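Local coordinates for protein cytochrome c-554 (Nitrosomonas europaea, PDB 1FT5) that accepts electrons directly from hydroxylamine oxidoreductase in ammonia oxidation, carrying them on four covalently attached hemes, at residues A46-A51 / Y153-P158; A1-E6 / G95-G100; M171-K176 / F194-E199. All coordinates share one frame; numbering follows the deposited sequence.

Contact 1: A46-A51 / Y153-P158; sequences AKLDPA and YTPFTP. With HEM (protoporphyrin IX containing Fe), chain F.
Ala46 and Leu48 reach across to Pro155 and Phe156, and the side-chain contacts between the two segments are apolar. The methyl CB of Ala46 meets the phenyl ring obliquely, 3.6 Å from Phe156 CE2, and also faces the proline CB. Leu48 brings a single branch: its CD1 lies 3.8 Å from Phe156 CZ and 4.0 Å from Pro155 CG. The leucine CG stands beside its own backbone N (chi1 -64°), which aims the isobutyl group at the heme edge. Just before it, a Schellman motif ends helix 40-45, with Lys47 as its positive-phi residue. One water bridges the backbones, donating to Ala46 O and, at 2.7 Å, to Pro155 O. The chain F heme, probably the one ligated by His64, is covered by 153-158. Phe156 CE1 sits tightly on it, 3.1 Å from heme C4A, while Pro155 CD lies 3.4 Å from heme CHC. Thr154 OG1 rests over CHD and accepts from Phe156 N at 3.1 Å, an ST turn leading into Phe156. Tyr164 meets that ring edge-to-face.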
loop_
_atom_site.group_PDB
_atom_site.type_symbol
_atom_site.label_atom_id
_atom_site.label_comp_id
_atom_site.label_asym_id
_atom_site.label_seq_id
_atom_site.Cartn_x
_atom_site.Cartn_y
_atom_site.Cartn_z
ATOM N N ALA A 46 21.398 -3.573 -11.119
ATOM C CA ALA A 46 20.684 -4.823 -10.922
ATOM C C ALA A 46 20.699 -5.754 -12.149
ATOM O O ALA A 46 20.051 -6.819 -12.165
ATOM C CB ALA A 46 19.207 -4.523 -10.531
ATOM N N LYS A 47 21.486 -5.346 -13.130
ATOM C CA LYS A 47 21.675 -6.054 -14.424
ATOM C C LYS A 47 20.432 -6.174 -15.277
ATOM O O LYS A 47 20.236 -7.153 -16.028
ATOM C CB LYS A 47 22.337 -7.421 -14.215
ATOM C CG LYS A 47 23.722 -7.304 -13.519
ATOM C CD LYS A 47 24.634 -6.319 -14.268
ATOM C CE LYS A 47 26.086 -6.291 -13.702
ATOM N NZ LYS A 47 27.038 -5.731 -14.736
ATOM N N LEU A 48 19.547 -5.177 -15.153
ATOM C CA LEU A 48 18.334 -5.089 -15.956
ATOM C C LEU A 48 18.670 -4.183 -17.161
ATOM O O LEU A 48 19.726 -3.527 -17.182
ATOM C CB LEU A 48 17.220 -4.426 -15.107
ATOM C CG LEU A 48 16.852 -5.295 -13.898
ATOM C CD1 LEU A 48 15.825 -4.499 -13.077
ATOM C CD2 LEU A 48 16.283 -6.664 -14.302
ATOM N N ASP A 49 17.761 -4.128 -18.117
ATOM C CA ASP A 49 17.958 -3.336 -19.364
ATOM C C ASP A 49 17.376 -1.945 -19.126
ATOM O O ASP A 49 16.157 -1.811 -18.992
ATOM C CB ASP A 49 17.162 -4.019 -20.481
ATOM C CG ASP A 49 17.287 -3.298 -21.850
ATOM O OD1 ASP A 49 17.789 -2.159 -21.910
ATOM O OD2 ASP A 49 16.833 -3.926 -22.840
ATOM N N PRO A 50 18.233 -0.897 -19.098
ATOM C CA PRO A 50 17.740 0.473 -18.861
ATOM C C PRO A 50 16.799 1.026 -19.904
ATOM O O PRO A 50 16.074 2.021 -19.662
ATOM C CB PRO A 50 19.019 1.315 -18.784
ATOM C CG PRO A 50 20.061 0.526 -19.672
ATOM C CD PRO A 50 19.692 -0.952 -19.362
ATOM N N ALA A 51 16.826 0.438 -21.098
ATOM C CA ALA A 51 15.996 0.922 -22.164
ATOM C C ALA A 51 14.766 0.107 -22.439
ATOM O O ALA A 51 13.943 0.484 -23.275
ATOM C CB ALA A 51 16.871 1.072 -23.494
ATOM N N TYR A 153 10.877 -12.725 -8.314
ATOM C CA TYR A 153 11.544 -12.029 -7.214
ATOM C C TYR A 153 11.871 -10.591 -7.523
ATOM O O TYR A 153 11.994 -10.207 -8.707
ATOM C CB TYR A 153 12.901 -12.737 -6.919
ATOM C CG TYR A 153 12.728 -14.150 -6.490
ATOM C CD1 TYR A 153 13.416 -15.179 -7.164
ATOM C CD2 TYR A 153 11.916 -14.484 -5.429
ATOM C CE1 TYR A 153 13.281 -16.509 -6.756
ATOM C CE2 TYR A 153 11.768 -15.835 -5.003
ATOM C CZ TYR A 153 12.468 -16.823 -5.678
ATOM O OH TYR A 153 12.398 -18.141 -5.219
ATOM N N THR A 154 12.029 -9.791 -6.461
ATOM C CA THR A 154 12.444 -8.432 -6.691
ATOM C C THR A 154 13.926 -8.451 -7.118
ATOM O O THR A 154 14.749 -9.216 -6.545
ATOM C CB THR A 154 12.338 -7.547 -5.409
ATOM O OG1 THR A 154 12.918 -6.284 -5.723
ATOM C CG2 THR A 154 13.039 -8.207 -4.142
ATOM N N PRO A 155 14.253 -7.695 -8.172
ATOM C CA PRO A 155 15.669 -7.655 -8.586
ATOM C C PRO A 155 16.504 -6.829 -7.609
ATOM O O PRO A 155 17.739 -6.827 -7.719
ATOM C CB PRO A 155 15.636 -6.928 -9.943
ATOM C CG PRO A 155 14.194 -6.969 -10.446
ATOM C CD PRO A 155 13.364 -6.979 -9.135
ATOM N N PHE A 156 15.841 -6.056 -6.735
ATOM C CA PHE A 156 16.550 -5.103 -5.842
ATOM C C PHE A 156 16.688 -5.654 -4.463
ATOM O O PHE A 156 15.890 -5.408 -3.558
ATOM C CB PHE A 156 15.794 -3.706 -5.885
ATOM C CG PHE A 156 15.810 -3.142 -7.275
ATOM C CD1 PHE A 156 14.761 -3.430 -8.171
ATOM C CD2 PHE A 156 16.922 -2.458 -7.730
ATOM C CE1 PHE A 156 14.819 -3.056 -9.478
ATOM C CE2 PHE A 156 16.973 -2.049 -9.121
ATOM C CZ PHE A 156 15.880 -2.372 -9.968
ATOM N N THR A 157 17.806 -6.374 -4.293
ATOM C CA THR A 157 18.036 -7.093 -3.048
ATOM C C THR A 157 19.282 -6.609 -2.331
ATOM O O THR A 157 20.055 -5.843 -2.897
ATOM C CB THR A 157 18.312 -8.549 -3.356
ATOM O OG1 THR A 157 19.534 -8.555 -4.096
ATOM C CG2 THR A 157 17.268 -9.178 -4.253
ATOM N N PRO A 158 19.450 -7.020 -1.073
ATOM C CA PRO A 158 20.663 -6.595 -0.320
ATOM C C PRO A 158 21.938 -6.955 -1.044
ATOM O O PRO A 158 22.946 -6.251 -0.900
ATOM C CB PRO A 158 20.508 -7.287 1.041
ATOM C CG PRO A 158 19.014 -7.359 1.199
ATOM C CD PRO A 158 18.509 -7.730 -0.209
HETATM C CHA HEM F . 12.132 -0.985 -6.803
HETATM C CHB HEM F . 12.242 -2.168 -11.498
HETATM C CHC HEM F . 10.234 -6.507 -10.417
HETATM C CHD HEM F . 9.784 -5.066 -5.757
HETATM C C1A HEM F . 12.321 -0.900 -8.209
HETATM C C2A HEM F . 13.035 0.135 -8.863
HETATM C C3A HEM F . 13.048 -0.185 -10.214
HETATM C C4A HEM F . 12.335 -1.441 -10.301
HETATM C CMA HEM F . 13.720 0.555 -11.388
HETATM C CAA HEM F . 13.664 1.313 -8.179
HETATM C CBA HEM F . 15.040 0.985 -7.602
HETATM C CGA HEM F . 15.754 2.226 -7.079
HETATM O O1A HEM F . 15.246 3.357 -7.253
HETATM O O2A HEM F . 16.812 2.056 -6.446
HETATM C C1B HEM F . 11.698 -3.466 -11.601
HETATM C C2B HEM F . 11.732 -4.282 -12.798
HETATM C C3B HEM F . 11.238 -5.489 -12.476
HETATM C C4B HEM F . 10.839 -5.444 -11.093
HETATM C CMB HEM F . 12.170 -3.831 -14.170
HETATM C CAB HEM F . 11.060 -6.728 -13.367
HETATM C CBB HEM F . 12.383 -7.169 -14.037
HETATM C C1C HEM F . 9.868 -6.457 -9.041
HETATM C C2C HEM F . 9.201 -7.535 -8.345
HETATM C C3C HEM F . 9.034 -7.115 -7.033
HETATM C C4C HEM F . 9.640 -5.799 -6.970
HETATM C CMC HEM F . 8.726 -8.851 -8.946
HETATM C CAC HEM F . 8.332 -7.781 -5.886
HETATM C CBC HEM F . 8.479 -9.290 -5.682
HETATM C C1D HEM F . 10.412 -3.832 -5.642
HETATM C C2D HEM F . 10.655 -3.188 -4.399
HETATM C C3D HEM F . 11.353 -2.035 -4.688
HETATM C C4D HEM F . 11.497 -1.994 -6.118
HETATM C CMD HEM F . 10.224 -3.730 -3.032
HETATM C CAD HEM F . 11.866 -1.034 -3.671
HETATM C CBD HEM F . 13.329 -1.244 -3.237
HETATM C CGD HEM F . 13.753 -0.228 -2.197
HETATM O O1D HEM F . 13.965 0.927 -2.569
HETATM O O2D HEM F . 13.885 -0.589 -1.060
HETATM N NA HEM F . 11.826 -1.869 -9.097
HETATM N NB HEM F . 11.151 -4.178 -10.538
HETATM N NC HEM F . 10.070 -5.363 -8.205
HETATM N ND HEM F . 10.892 -3.120 -6.691
HETATM FE FE HEM F . 10.708 -3.517 -8.673
HETATM O O HOH W 1 19.085 -8.380 -9.546
#

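Contact 2: A1-E6 / G95-G100. With HEM (protoporphyrin IX containing Fe), chain E.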
loop_
_atom_site.group_PDB
_atom_site.type_symbol
_atom_site.label_atom_id
_atom_site.label_comp_id
_atom_site.label_asym_id
_atom_site.label_seq_id
_atom_site.Cartn_x
_atom_site.Cartn_y
_atom_site.Cartn_z
ATOM N N ALA A 1 -13.067 -16.436 2.111
ATOM C CA ALA A 1 -13.720 -15.397 1.254
ATOM C C ALA A 1 -13.059 -14.034 1.461
ATOM O O ALA A 1 -13.626 -13.152 2.108
ATOM C CB ALA A 1 -15.229 -15.300 1.576
ATOM N N ASP A 2 -11.852 -13.873 0.929
ATOM C CA ASP A 2 -11.162 -12.595 1.030
ATOM C C ASP A 2 -11.977 -11.629 0.185
ATOM O O ASP A 2 -12.909 -12.037 -0.547
ATOM C CB ASP A 2 -9.741 -12.703 0.459
ATOM C CG ASP A 2 -8.709 -12.016 1.338
ATOM O OD1 ASP A 2 -8.593 -10.765 1.247
ATOM O OD2 ASP A 2 -8.027 -12.728 2.118
ATOM N N ALA A 3 -11.625 -10.348 0.280
ATOM C CA ALA A 3 -12.306 -9.311 -0.460
ATOM C C ALA A 3 -11.637 -8.881 -1.750
ATOM O O ALA A 3 -10.395 -8.929 -1.878
ATOM C CB ALA A 3 -12.455 -8.056 0.443
ATOM N N PRO A 4 -12.435 -8.456 -2.722
ATOM C CA PRO A 4 -11.876 -7.984 -3.976
ATOM C C PRO A 4 -11.256 -6.591 -3.840
ATOM O O PRO A 4 -11.678 -5.768 -3.040
ATOM C CB PRO A 4 -13.057 -7.912 -4.921
ATOM C CG PRO A 4 -14.209 -8.585 -4.181
ATOM C CD PRO A 4 -13.915 -8.480 -2.748
ATOM N N PHE A 5 -10.269 -6.320 -4.642
ATOM C CA PHE A 5 -9.710 -4.979 -4.745
ATOM C C PHE A 5 -10.644 -4.137 -5.613
ATOM O O PHE A 5 -11.377 -4.692 -6.486
ATOM C CB PHE A 5 -8.401 -5.019 -5.511
ATOM C CG PHE A 5 -7.246 -5.491 -4.685
ATOM C CD1 PHE A 5 -6.385 -4.541 -4.095
ATOM C CD2 PHE A 5 -7.033 -6.842 -4.456
ATOM C CE1 PHE A 5 -5.303 -4.995 -3.254
ATOM C CE2 PHE A 5 -5.992 -7.275 -3.644
ATOM C CZ PHE A 5 -5.137 -6.364 -3.038
ATOM N N GLU A 6 -10.601 -2.815 -5.450
ATOM C CA GLU A 6 -11.370 -1.944 -6.324
ATOM C C GLU A 6 -10.586 -0.738 -6.853
ATOM O O GLU A 6 -11.019 -0.091 -7.814
ATOM C CB GLU A 6 -12.618 -1.384 -5.662
ATOM C CG GLU A 6 -13.779 -2.262 -5.567
ATOM C CD GLU A 6 -14.920 -1.484 -4.919
ATOM O OE1 GLU A 6 -15.981 -1.367 -5.569
ATOM O OE2 GLU A 6 -14.706 -0.960 -3.779
ATOM N N GLY A 95 -10.346 -3.310 -0.630
ATOM C CA GLY A 95 -11.409 -2.523 -0.000
ATOM C C GLY A 95 -12.821 -2.617 -0.481
ATOM O O GLY A 95 -13.680 -1.904 0.076
ATOM N N ARG A 96 -13.118 -3.529 -1.402
ATOM C CA ARG A 96 -14.495 -3.526 -1.845
ATOM C C ARG A 96 -15.539 -3.717 -0.741
ATOM O O ARG A 96 -16.636 -3.119 -0.879
ATOM C CB ARG A 96 -14.715 -4.583 -2.935
ATOM C CG ARG A 96 -16.192 -4.573 -3.440
ATOM C CD ARG A 96 -16.369 -5.211 -4.771
ATOM N NE ARG A 96 -17.816 -5.366 -5.037
ATOM C CZ ARG A 96 -18.496 -4.553 -5.841
ATOM N NH1 ARG A 96 -17.877 -3.545 -6.455
ATOM N NH2 ARG A 96 -19.806 -4.736 -6.016
ATOM N N ASN A 97 -15.254 -4.557 0.249
ATOM C CA ASN A 97 -16.194 -4.866 1.318
ATOM C C ASN A 97 -16.090 -3.919 2.501
ATOM O O ASN A 97 -17.100 -3.600 3.123
ATOM C CB ASN A 97 -16.037 -6.299 1.804
ATOM C CG ASN A 97 -16.429 -7.325 0.714
ATOM O OD1 ASN A 97 -17.092 -6.970 -0.254
ATOM N ND2 ASN A 97 -15.987 -8.555 0.877
ATOM N N PHE A 98 -14.897 -3.431 2.811
ATOM C CA PHE A 98 -14.835 -2.568 3.983
ATOM C C PHE A 98 -15.097 -1.117 3.728
ATOM O O PHE A 98 -15.489 -0.409 4.680
ATOM C CB PHE A 98 -13.505 -2.803 4.803
ATOM C CG PHE A 98 -12.207 -2.232 4.193
ATOM C CD1 PHE A 98 -12.014 -0.849 4.044
ATOM C CD2 PHE A 98 -11.113 -3.087 3.846
ATOM C CE1 PHE A 98 -10.834 -0.287 3.593
ATOM C CE2 PHE A 98 -9.897 -2.512 3.384
ATOM C CZ PHE A 98 -9.752 -1.142 3.259
ATOM N N ARG A 99 -14.945 -0.646 2.496
ATOM C CA ARG A 99 -15.089 0.765 2.208
ATOM C C ARG A 99 -16.487 1.282 2.520
ATOM O O ARG A 99 -16.625 2.418 2.966
ATOM C CB ARG A 99 -14.726 1.068 0.773
ATOM C CG ARG A 99 -15.700 0.553 -0.238
ATOM C CD ARG A 99 -15.613 1.435 -1.472
ATOM N NE ARG A 99 -16.116 0.748 -2.648
ATOM C CZ ARG A 99 -17.379 0.813 -3.043
ATOM N NH1 ARG A 99 -18.245 1.545 -2.332
ATOM N NH2 ARG A 99 -17.784 0.121 -4.101
ATOM N N GLY A 100 -17.491 0.430 2.309
ATOM C CA GLY A 100 -18.875 0.834 2.603
ATOM C C GLY A 100 -19.085 0.985 4.101
ATOM O O GLY A 100 -19.962 1.809 4.508
HETATM C CHA HEM E . -10.921 5.514 8.586
HETATM C CHB HEM E . -8.490 3.577 4.880
HETATM C CHC HEM E . -12.340 4.378 2.006
HETATM C CHD HEM E . -14.275 7.209 5.518
HETATM C C1A HEM E . -9.945 4.867 7.838
HETATM C C2A HEM E . -8.703 4.346 8.386
HETATM C C3A HEM E . -7.996 3.861 7.305
HETATM C C4A HEM E . -8.823 4.033 6.164
HETATM C CMA HEM E . -6.604 3.201 7.285
HETATM C CAA HEM E . -8.301 4.340 9.831
HETATM C CBA HEM E . -8.888 3.130 10.566
HETATM C CGA HEM E . -8.367 2.947 11.972
HETATM O O1A HEM E . -8.817 3.769 12.872
HETATM O O2A HEM E . -7.555 2.021 12.256
HETATM C C1B HEM E . -9.345 3.651 3.792
HETATM C C2B HEM E . -9.074 3.026 2.550
HETATM C C3B HEM E . -10.192 3.143 1.753
HETATM C C4B HEM E . -11.147 3.906 2.524
HETATM C CMB HEM E . -7.749 2.315 2.163
HETATM C CAB HEM E . -10.418 2.610 0.306
HETATM C CBB HEM E . -10.641 1.088 0.223
HETATM C C1C HEM E . -13.152 5.265 2.703
HETATM C C2C HEM E . -14.310 5.923 2.095
HETATM C C3C HEM E . -14.772 6.779 3.061
HETATM C C4C HEM E . -14.009 6.600 4.241
HETATM C CMC HEM E . -14.842 5.735 0.654
HETATM C CAC HEM E . -15.874 7.841 2.890
HETATM C CBC HEM E . -17.291 7.454 2.537
HETATM C C1D HEM E . -13.548 6.912 6.670
HETATM C C2D HEM E . -13.866 7.399 7.962
HETATM C C3D HEM E . -12.962 6.897 8.817
HETATM C C4D HEM E . -12.062 6.086 8.050
HETATM C CMD HEM E . -15.081 8.350 8.271
HETATM C CAD HEM E . -12.846 7.300 10.255
HETATM C CBD HEM E . -12.046 8.558 10.478
HETATM C CGD HEM E . -11.817 9.035 11.915
HETATM O O1D HEM E . -11.618 10.267 12.012
HETATM O O2D HEM E . -11.776 8.221 12.833
HETATM N NA HEM E . -10.013 4.673 6.469
HETATM N NB HEM E . -10.629 4.209 3.796
HETATM N NC HEM E . -12.960 5.682 4.023
HETATM N ND HEM E . -12.439 6.079 6.762
HETATM FE FE HEM E . -11.534 5.160 5.284
#
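A salt-bridge network of Glu6, Arg96 and Arg99 ties the N-terminal arm to the chain entering helix 99-112, beside the pocket of the chain E heme. Arg99 and the carboxylate form a two-pronged pair, their planes nearly coplanar. Arg99 NH2 gives a nearly straight bond (176°) to the syn lone pair of Glu6 OE1, 2.8 Å away, and Arg99 NE makes one of 2.5 Å to Glu6 OE2, shorter than is usual, so its exact length is doubtful. Arg96 CG lies anti to the backbone N (chi1 -179°) and the chain runs extended to NE, bringing NH1 to Glu6 OE1 for a weak bond of 3.0 Å. This NH1 approaches tilted out of the carboxylate plane, the two flat groups turned 84° to each other. That oxygen is thus gripped twice, and the two positive charges would be expected to keep Glu6 ionised.

Arg96 N also donates to Pro4 O at 3.1 Å, so the arm is held by backbone as well as charge. Further out, Ala3 CB packs against the amide end of Asn97, 3.6 Å from ND2. The heme here is probably the one bound by Cys11 and ligated by His102, whose ring Phe98 meets. Phe98 CE1 touches the CBB methyl of the heme's thioether arm at 3.6 Å, and Gly95 CA lies over a face of the Phe98 ring. Glu89 OE2 accepts from both Glu6 N and Gly95 N, linking the two segments through a third residue.

Contact 3: M171-K176 / F194-E199; sequences MVKEVK and FKFHDE. With HEM (protoporphyrin IX containing Fe), chain G.
Phe194 meets Val172 first: the ring atom CZ lies 3.8 Å from Val172 CG2, the two side chains coming from opposite directions. Its CG is turned anti to the backbone N (chi1 -179°), which brings the ring beside the propionate arm of the chain G heme, Phe194 CD1 lying 3.7 Å from heme CBD. This heme is probably the one attached through Cys91. Val172 CG2 touches it too, 3.6 Å from its methyl CMD, and the valine also lies close to a second heme, apparently the one held by Cys134. A type I turn from Phe194 to His197 then leads the chain into helix 197-202.

Phe196, at the N-cap position of that helix, is sandwiched. Lys173 CE stands squarely over the centre of one ring face, 3.4 Å from the centroid and 5° off the normal, a CH-pi contact. The ammonium NZ follows at 4.2 Å from that centroid, adding a cation-pi interaction. Lys195 CG covers the opposite face, while Val172 CG1 comes in at the ring edge, 3.7 Å from Phe196 CE1. An alanine here would take away the flat surface under the lysine chain, which would probably leave Lys173 held mainly by Glu199 and open a gap beside Val172.

His197 turns its ring to the heme: its ND1 donates 2.8 Å to propionate O1D, a fairly straight bond (167°) lying in the imidazole plane. Two residues on, in the first turn of helix 197-202, Glu199 reaches back with an extended chain. Lys173 NZ gives 2.8 Å to the syn lone pair of Glu199 OE1, with a weak second bond to OE2, so the carboxylate takes up the ammonium that sits above the Phe196 ring.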
loop_
_atom_site.group_PDB
_atom_site.type_symbol
_atom_site.label_atom_id
_atom_site.label_comp_id
_atom_site.label_asym_id
_atom_site.label_seq_id
_atom_site.Cartn_x
_atom_site.Cartn_y
_atom_site.Cartn_z
ATOM N N MET A 171 11.031 0.793 8.574
ATOM C CA MET A 171 10.505 1.429 7.419
ATOM C C MET A 171 9.042 1.814 7.469
ATOM O O MET A 171 8.666 2.707 6.751
ATOM C CB MET A 171 10.856 0.587 6.203
ATOM C CG MET A 171 12.049 1.300 5.515
ATOM S SD MET A 171 13.153 0.198 4.773
ATOM C CE MET A 171 14.783 1.099 4.927
ATOM N N VAL A 172 8.275 1.152 8.325
ATOM C CA VAL A 172 6.848 1.567 8.433
ATOM C C VAL A 172 6.744 2.902 9.135
ATOM O O VAL A 172 5.679 3.535 9.085
ATOM C CB VAL A 172 6.027 0.475 9.140
ATOM C CG1 VAL A 172 6.268 0.457 10.707
ATOM C CG2 VAL A 172 4.495 0.708 8.863
ATOM N N LYS A 173 7.865 3.365 9.692
ATOM C CA LYS A 173 7.861 4.670 10.364
ATOM C C LYS A 173 8.466 5.732 9.504
ATOM O O LYS A 173 8.760 6.806 9.978
ATOM C CB LYS A 173 8.601 4.604 11.734
ATOM C CG LYS A 173 8.026 3.662 12.721
ATOM C CD LYS A 173 8.533 3.970 14.182
ATOM C CE LYS A 173 7.855 3.072 15.203
ATOM N NZ LYS A 173 8.288 3.536 16.556
ATOM N N GLU A 174 8.650 5.461 8.216
ATOM C CA GLU A 174 9.160 6.458 7.279
ATOM C C GLU A 174 7.952 7.085 6.615
ATOM O O GLU A 174 7.369 6.485 5.686
ATOM C CB GLU A 174 10.027 5.726 6.234
ATOM C CG GLU A 174 10.852 6.623 5.340
ATOM C CD GLU A 174 12.139 7.144 6.049
ATOM O OE1 GLU A 174 12.891 6.379 6.751
ATOM O OE2 GLU A 174 12.343 8.305 5.840
ATOM N N VAL A 175 7.551 8.282 7.068
ATOM C CA VAL A 175 6.332 8.905 6.482
ATOM C C VAL A 175 6.510 9.231 5.037
ATOM O O VAL A 175 5.546 9.171 4.258
ATOM C CB VAL A 175 5.890 10.179 7.215
ATOM C CG1 VAL A 175 5.403 9.803 8.604
ATOM C CG2 VAL A 175 7.034 11.186 7.264
ATOM N N LYS A 176 7.726 9.551 4.622
ATOM C CA LYS A 176 7.900 9.877 3.207
ATOM C C LYS A 176 7.764 8.662 2.339
ATOM O O LYS A 176 7.776 8.805 1.116
ATOM C CB LYS A 176 9.253 10.540 2.900
ATOM C CG LYS A 176 9.369 11.871 3.615
ATOM C CD LYS A 176 9.582 11.616 5.087
ATOM C CE LYS A 176 10.481 10.412 5.237
ATOM N NZ LYS A 176 10.170 9.630 6.390
ATOM N N PHE A 194 -3.223 -1.457 14.868
ATOM C CA PHE A 194 -1.800 -1.430 14.481
ATOM C C PHE A 194 -0.957 -1.021 15.683
ATOM O O PHE A 194 -1.292 -0.046 16.380
ATOM C CB PHE A 194 -1.593 -0.419 13.347
ATOM C CG PHE A 194 -0.163 -0.339 12.872
ATOM C CD1 PHE A 194 0.405 0.920 12.588
ATOM C CD2 PHE A 194 0.580 -1.501 12.695
ATOM C CE1 PHE A 194 1.775 1.007 12.108
ATOM C CE2 PHE A 194 1.925 -1.415 12.224
ATOM C CZ PHE A 194 2.485 -0.177 11.943
ATOM N N LYS A 195 0.125 -1.770 15.921
ATOM C CA LYS A 195 1.024 -1.528 17.050
ATOM C C LYS A 195 1.559 -0.148 17.193
ATOM O O LYS A 195 1.927 0.261 18.329
ATOM C CB LYS A 195 2.177 -2.545 17.073
ATOM C CG LYS A 195 3.138 -2.471 15.849
ATOM C CD LYS A 195 4.083 -3.663 15.936
ATOM C CE LYS A 195 5.293 -3.517 14.990
ATOM N NZ LYS A 195 6.200 -4.733 15.108
ATOM N N PHE A 196 1.651 0.603 16.096
ATOM C CA PHE A 196 2.157 1.976 16.185
ATOM C C PHE A 196 1.077 3.012 15.991
ATOM O O PHE A 196 1.347 4.184 15.809
ATOM C CB PHE A 196 3.274 2.257 15.155
ATOM C CG PHE A 196 4.478 1.362 15.309
ATOM C CD1 PHE A 196 5.101 0.826 14.203
ATOM C CD2 PHE A 196 4.992 1.060 16.573
ATOM C CE1 PHE A 196 6.227 -0.007 14.337
ATOM C CE2 PHE A 196 6.139 0.213 16.716
ATOM C CZ PHE A 196 6.753 -0.323 15.559
ATOM N N HIS A 197 -0.190 2.586 15.977
ATOM C CA HIS A 197 -1.283 3.541 15.761
ATOM C C HIS A 197 -1.319 4.738 16.775
ATOM O O HIS A 197 -1.421 5.884 16.370
ATOM C CB HIS A 197 -2.632 2.769 15.884
ATOM C CG HIS A 197 -3.838 3.645 15.692
ATOM N ND1 HIS A 197 -4.400 3.891 14.462
ATOM C CD2 HIS A 197 -4.584 4.345 16.592
ATOM C CE1 HIS A 197 -5.439 4.703 14.602
ATOM N NE2 HIS A 197 -5.569 4.996 15.889
ATOM N N ASP A 198 -1.230 4.419 18.057
ATOM C CA ASP A 198 -1.294 5.508 19.036
ATOM C C ASP A 198 -0.102 6.418 18.889
ATOM O O ASP A 198 -0.233 7.657 18.952
ATOM C CB ASP A 198 -1.371 4.937 20.436
ATOM C CG ASP A 198 -2.687 4.192 20.665
ATOM O OD1 ASP A 198 -3.701 4.565 20.021
ATOM O OD2 ASP A 198 -2.673 3.248 21.464
ATOM N N GLU A 199 1.069 5.802 18.643
ATOM C CA GLU A 199 2.257 6.641 18.405
ATOM C C GLU A 199 2.062 7.563 17.188
ATOM O O GLU A 199 2.345 8.766 17.174
ATOM C CB GLU A 199 3.483 5.744 18.196
ATOM C CG GLU A 199 4.671 6.507 17.610
ATOM C CD GLU A 199 5.902 5.589 17.331
ATOM O OE1 GLU A 199 5.925 4.439 17.759
ATOM O OE2 GLU A 199 6.843 6.070 16.701
HETATM C CHA HEM G . -2.770 5.034 7.989
HETATM C CHB HEM G . -5.436 6.304 4.107
HETATM C CHC HEM G . -1.973 4.404 1.215
HETATM C CHD HEM G . 0.287 2.617 5.120
HETATM C C1A HEM G . -3.762 5.571 7.158
HETATM C C2A HEM G . -4.911 6.272 7.637
HETATM C C3A HEM G . -5.664 6.599 6.572
HETATM C C4A HEM G . -4.991 6.128 5.406
HETATM C CMA HEM G . -7.011 7.348 6.550
HETATM C CAA HEM G . -5.238 6.586 9.141
HETATM C CBA HEM G . -4.849 8.081 9.498
HETATM C CGA HEM G . -3.376 8.427 9.157
HETATM O O1A HEM G . -2.510 7.748 9.664
HETATM O O2A HEM G . -3.163 9.353 8.377
HETATM C C1B HEM G . -4.717 5.865 2.955
HETATM C C2B HEM G . -5.141 6.131 1.612
HETATM C C3B HEM G . -4.147 5.640 0.780
HETATM C C4B HEM G . -3.146 5.083 1.681
HETATM C CMB HEM G . -6.439 6.844 1.225
HETATM C CAB HEM G . -4.008 5.635 -0.711
HETATM C CBB HEM G . -3.980 7.070 -1.292
HETATM C C1C HEM G . -1.091 3.752 2.072
HETATM C C2C HEM G . -0.009 2.968 1.585
HETATM C C3C HEM G . 0.571 2.419 2.630
HETATM C C4C HEM G . -0.079 2.897 3.813
HETATM C CMC HEM G . 0.383 2.766 0.106
HETATM C CAC HEM G . 1.750 1.398 2.609
HETATM C CBC HEM G . 2.987 1.724 1.809
HETATM C C1D HEM G . -0.330 3.156 6.261
HETATM C C2D HEM G . 0.090 2.878 7.617
HETATM C C3D HEM G . -0.759 3.614 8.424
HETATM C C4D HEM G . -1.677 4.284 7.534
HETATM C CMD HEM G . 1.182 1.915 8.045
HETATM C CAD HEM G . -0.853 3.585 9.943
HETATM C CBD HEM G . -2.017 2.757 10.393
HETATM C CGD HEM G . -2.558 3.083 11.799
HETATM O O1D HEM G . -3.552 2.442 12.162
HETATM O O2D HEM G . -1.983 3.946 12.458
HETATM N NA HEM G . -3.814 5.493 5.790
HETATM N NB HEM G . -3.484 5.201 3.009
HETATM N NC HEM G . -1.128 3.721 3.424
HETATM N ND HEM G . -1.430 4.032 6.190
HETATM FE FE HEM G . -2.451 4.641 4.608
#

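How the contacts relate
Contact 1 lies on the chain F heme, whereas contacts 2 and 3 share the chain E heme, which Gly95 and Phe98 touch in one and His197 in the other. Contacts 1 and 2 lie on opposite sides of the chain's centre, their own centres 33 Å apart and their nearest atoms about 18 Å. Their segments alternate along the chain: 1-6, 46-51, 95-100 and 153-158. Contact 3 follows both in sequence and is local, only 18 residues separating its segments. Its centre is 28 Å from contact 1 and 23 Å from contact 2, with nearest atoms about 10 and 13 Å away. None of the three touches another. Besides the chain G heme, contact 3 reaches a further heme through Met171 and Val172.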